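Glycogen synthase (Cyanobacterium sp. CLg1, PDB 6GNF) is a starch/glycogen synthase with the two-domain GT-B glycosyltransferase fold, modelled here with adenosine-5'-diphosphate and a glycan. Local coordinates at residues K472-K477 with L488-D493. Numbering follows the deposited sequence.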
ATOM      1  N   LYS A 472       4.845  13.918 -16.568  1.00 73.39           N
ATOM      2  CA  LYS A 472       3.669  13.647 -15.740  1.00 72.05           C
ATOM      3  C   LYS A 472       2.585  12.898 -16.514  1.00 71.48           C
ATOM      4  O   LYS A 472       2.280  13.246 -17.643  1.00 74.63           O
ATOM      5  CB  LYS A 472       3.106  14.971 -15.217  1.00 72.87           C
ATOM      6  CG  LYS A 472       1.962  14.833 -14.235  1.00 72.57           C
ATOM      7  CD  LYS A 472       1.347  16.192 -13.939  1.00 74.18           C
ATOM      8  CE  LYS A 472       0.146  16.066 -13.022  1.00 72.70           C
ATOM      9  NZ  LYS A 472       0.532  15.566 -11.670  1.00 71.38           N
ATOM     10  N   ILE A 473       2.006  11.878 -15.893  1.00 69.89           N
ATOM     11  CA  ILE A 473       0.887  11.146 -16.480  1.00 71.01           C
ATOM     12  C   ILE A 473      -0.390  11.826 -15.999  1.00 73.22           C
ATOM     13  O   ILE A 473      -0.696  11.771 -14.816  1.00 73.72           O
ATOM     14  CB  ILE A 473       0.872   9.659 -16.050  1.00 69.79           C
ATOM     15  CG1 ILE A 473       2.254   9.010 -16.236  1.00 69.12           C
ATOM     16  CG2 ILE A 473      -0.192   8.887 -16.823  1.00 69.82           C
ATOM     17  CD1 ILE A 473       2.777   9.004 -17.657  1.00 71.11           C
ATOM     18  N   PRO A 474      -1.130  12.478 -16.908  1.00 77.97           N
ATOM     19  CA  PRO A 474      -2.226  13.326 -16.442  1.00 80.36           C
ATOM     20  C   PRO A 474      -3.395  12.541 -15.860  1.00 82.99           C
ATOM     21  O   PRO A 474      -3.710  11.452 -16.339  1.00 85.98           O
ATOM     22  CB  PRO A 474      -2.645  14.093 -17.697  1.00 82.84           C
ATOM     23  CG  PRO A 474      -2.202  13.251 -18.842  1.00 83.64           C
ATOM     24  CD  PRO A 474      -1.033  12.434 -18.379  1.00 81.15           C
ATOM     25  N   MET A 475      -4.010  13.103 -14.820  1.00 84.59           N
ATOM     26  CA  MET A 475      -5.161  12.499 -14.158  1.00 84.48           C
ATOM     27  C   MET A 475      -6.424  12.754 -14.968  1.00 87.87           C
ATOM     28  O   MET A 475      -6.469  13.698 -15.746  1.00 89.90           O
ATOM     29  CB  MET A 475      -5.340  13.102 -12.758  1.00 84.08           C
ATOM     30  CG  MET A 475      -4.385  12.570 -11.709  1.00 81.87           C
ATOM     31  SD  MET A 475      -4.907  10.970 -11.048  1.00 84.20           S
ATOM     32  CE  MET A 475      -6.236  11.434  -9.948  1.00 82.57           C
ATOM     33  N   PRO A 476      -7.476  11.948 -14.742  1.00 91.70           N
ATOM     34  CA  PRO A 476      -8.787  12.272 -15.320  1.00 98.44           C
ATOM     35  C   PRO A 476      -9.275  13.635 -14.821  1.00103.76           C
ATOM     36  O   PRO A 476      -8.954  14.003 -13.691  1.00104.88           O
ATOM     37  CB  PRO A 476      -9.700  11.145 -14.799  1.00 96.16           C
ATOM     38  CG  PRO A 476      -8.794  10.085 -14.262  1.00 91.95           C
ATOM     39  CD  PRO A 476      -7.544  10.787 -13.838  1.00 89.92           C
ATOM     40  N   LYS A 477     -10.040  14.372 -15.628  1.00111.52           N
ATOM     41  CA  LYS A 477     -10.493  15.714 -15.219  1.00115.68           C
ATOM     42  C   LYS A 477     -11.305  15.714 -13.922  1.00118.64           C
ATOM     43  O   LYS A 477     -11.297  16.712 -13.204  1.00121.06           O
ATOM     44  CB  LYS A 477     -11.275  16.411 -16.341  1.00120.34           C
ATOM     45  CG  LYS A 477     -10.367  16.900 -17.456  1.00123.33           C
ATOM     46  CD  LYS A 477     -11.037  17.659 -18.586  1.00131.14           C
ATOM     47  CE  LYS A 477     -11.272  19.132 -18.298  1.00135.49           C
ATOM     48  NZ  LYS A 477     -10.075  19.932 -17.924  1.00136.98           N
ATOM     49  N   LEU A 488      -5.364  10.295 -22.172  1.00 92.15           N
ATOM     50  CA  LEU A 488      -4.696   8.998 -22.279  1.00 88.35           C
ATOM     51  C   LEU A 488      -3.489   9.086 -23.205  1.00 88.57           C
ATOM     52  O   LEU A 488      -2.427   8.531 -22.907  1.00 86.02           O
ATOM     53  CB  LEU A 488      -5.672   7.936 -22.798  1.00 89.24           C
ATOM     54  CG  LEU A 488      -5.184   6.486 -22.893  1.00 87.02           C
ATOM     55  CD1 LEU A 488      -4.750   5.956 -21.534  1.00 84.24           C
ATOM     56  CD2 LEU A 488      -6.274   5.603 -23.481  1.00 87.55           C
ATOM     57  N   GLN A 489      -3.650   9.789 -24.322  1.00 89.95           N
ATOM     58  CA  GLN A 489      -2.584   9.887 -25.309  1.00 90.42           C
ATOM     59  C   GLN A 489      -1.457  10.812 -24.835  1.00 89.08           C
ATOM     60  O   GLN A 489      -0.294  10.610 -25.186  1.00 88.33           O
ATOM     61  CB  GLN A 489      -3.146  10.339 -26.663  1.00 94.07           C
ATOM     62  CG  GLN A 489      -2.438   9.722 -27.861  1.00 96.47           C
ATOM     63  CD  GLN A 489      -2.421   8.200 -27.827  1.00 95.46           C
ATOM     64  OE1 GLN A 489      -1.401   7.581 -28.120  1.00 95.21           O
ATOM     65  NE2 GLN A 489      -3.541   7.594 -27.441  1.00 94.77           N
ATOM     66  N   GLN A 490      -1.785  11.789 -23.997  1.00 88.87           N
ATOM     67  CA  GLN A 490      -0.764  12.637 -23.381  1.00 89.59           C
ATOM     68  C   GLN A 490       0.091  11.821 -22.426  1.00 86.49           C
ATOM     69  O   GLN A 490       1.307  12.013 -22.351  1.00 86.66           O
ATOM     70  CB  GLN A 490      -1.403  13.788 -22.612  1.00 92.06           C
ATOM     71  CG  GLN A 490      -2.234  14.717 -23.477  1.00 95.41           C
ATOM     72  CD  GLN A 490      -2.530  16.040 -22.804  1.00 96.45           C
ATOM     73  OE1 GLN A 490      -2.659  17.059 -23.470  1.00 99.56           O
ATOM     74  NE2 GLN A 490      -2.636  16.033 -21.479  1.00 96.02           N
ATOM     75  N   GLY A 491      -0.557  10.924 -21.686  1.00 83.01           N
ATOM     76  CA  GLY A 491       0.141   9.988 -20.813  1.00 80.42           C
ATOM     77  C   GLY A 491       1.085   9.088 -21.589  1.00 79.72           C
ATOM     78  O   GLY A 491       2.231   8.880 -21.179  1.00 77.51           O
ATOM     79  N   VAL A 492       0.603   8.554 -22.713  1.00 80.39           N
ATOM     80  CA  VAL A 492       1.421   7.710 -23.584  1.00 80.74           C
ATOM     81  C   VAL A 492       2.705   8.436 -23.970  1.00 81.55           C
ATOM     82  O   VAL A 492       3.805   7.923 -23.753  1.00 80.94           O
ATOM     83  CB  VAL A 492       0.646   7.285 -24.856  1.00 83.30           C
ATOM     84  CG1 VAL A 492       1.579   6.724 -25.920  1.00 83.65           C
ATOM     85  CG2 VAL A 492      -0.423   6.262 -24.500  1.00 82.81           C
ATOM     86  N   ASP A 493       2.555   9.658 -24.469  1.00 83.43           N
ATOM     87  CA  ASP A 493       3.694  10.475 -24.878  1.00 84.40           C
ATOM     88  C   ASP A 493       4.611  10.782 -23.687  1.00 81.46           C
ATOM     89  O   ASP A 493       5.833  10.695 -23.782  1.00 79.99           O
ATOM     90  CB  ASP A 493       3.203  11.769 -25.535  1.00 88.16           C
ATOM     91  CG  ASP A 493       2.441  11.519 -26.849  1.00 91.19           C
ATOM     92  OD1 ASP A 493       2.658  10.470 -27.502  1.00 90.71           O
ATOM     93  OD2 ASP A 493       1.626  12.376 -27.247  1.00 94.51           O
TER
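Ile473 and Pro474 pack by van der Waals contact against Gln490 and Gly491, laying the loop that leaves edge strand 468-469 over one side of helix 485-503, the helix to which that loop leads. No hydrogen bond spans the two segments, and the meeting is small, with about 175 Å² of surface buried in all. Gly491 is where the two segments come closest: having no side chain, it lets the loop backbone settle close to the helix, with Ile473 CA 4.5 Å from Gly491 CA. The Pro474 ring is applied to this bare spot, its CD atom 3.6 Å from Gly491 CA and 3.7 Å from Gly491 N. Farther round the ring, Pro474 CG meets Gln490 twice, lying 3.9 Å from both CB and NE2. The side chain of Gln490 sets out with CG anti to its own carbonyl carbon (chi1 -61°) and then runs extended, crossing the proline at a slant so that both its root and its amide end touch CG. The six-stranded parallel sheet, with strand order 3-2-1-4-5-6, is the Rossmann-like core of the C-terminal half of a GT-B enzyme, and strand 468-469 forms one edge of it. Ile473 is buried beside the proline. Its CG1 branch stands anti to the carbonyl carbon (chi1 -49°), and a chi2 of -61° turns CD1 to 3.6 Å from Gly491 O, a contact of methyl with carbonyl oxygen, whereas CG2 lies 4.2 Å from Gly491 CA. The same isoleucine also touches Val367 of helix 365-370 and Ala494, nearly one helical turn on from the glycine. From Pro474 to Pro476 the backbone is extended in polyproline-like angles, and the Pro474 carbonyl oxygen accepts a hydrogen bond from Arg432 NE.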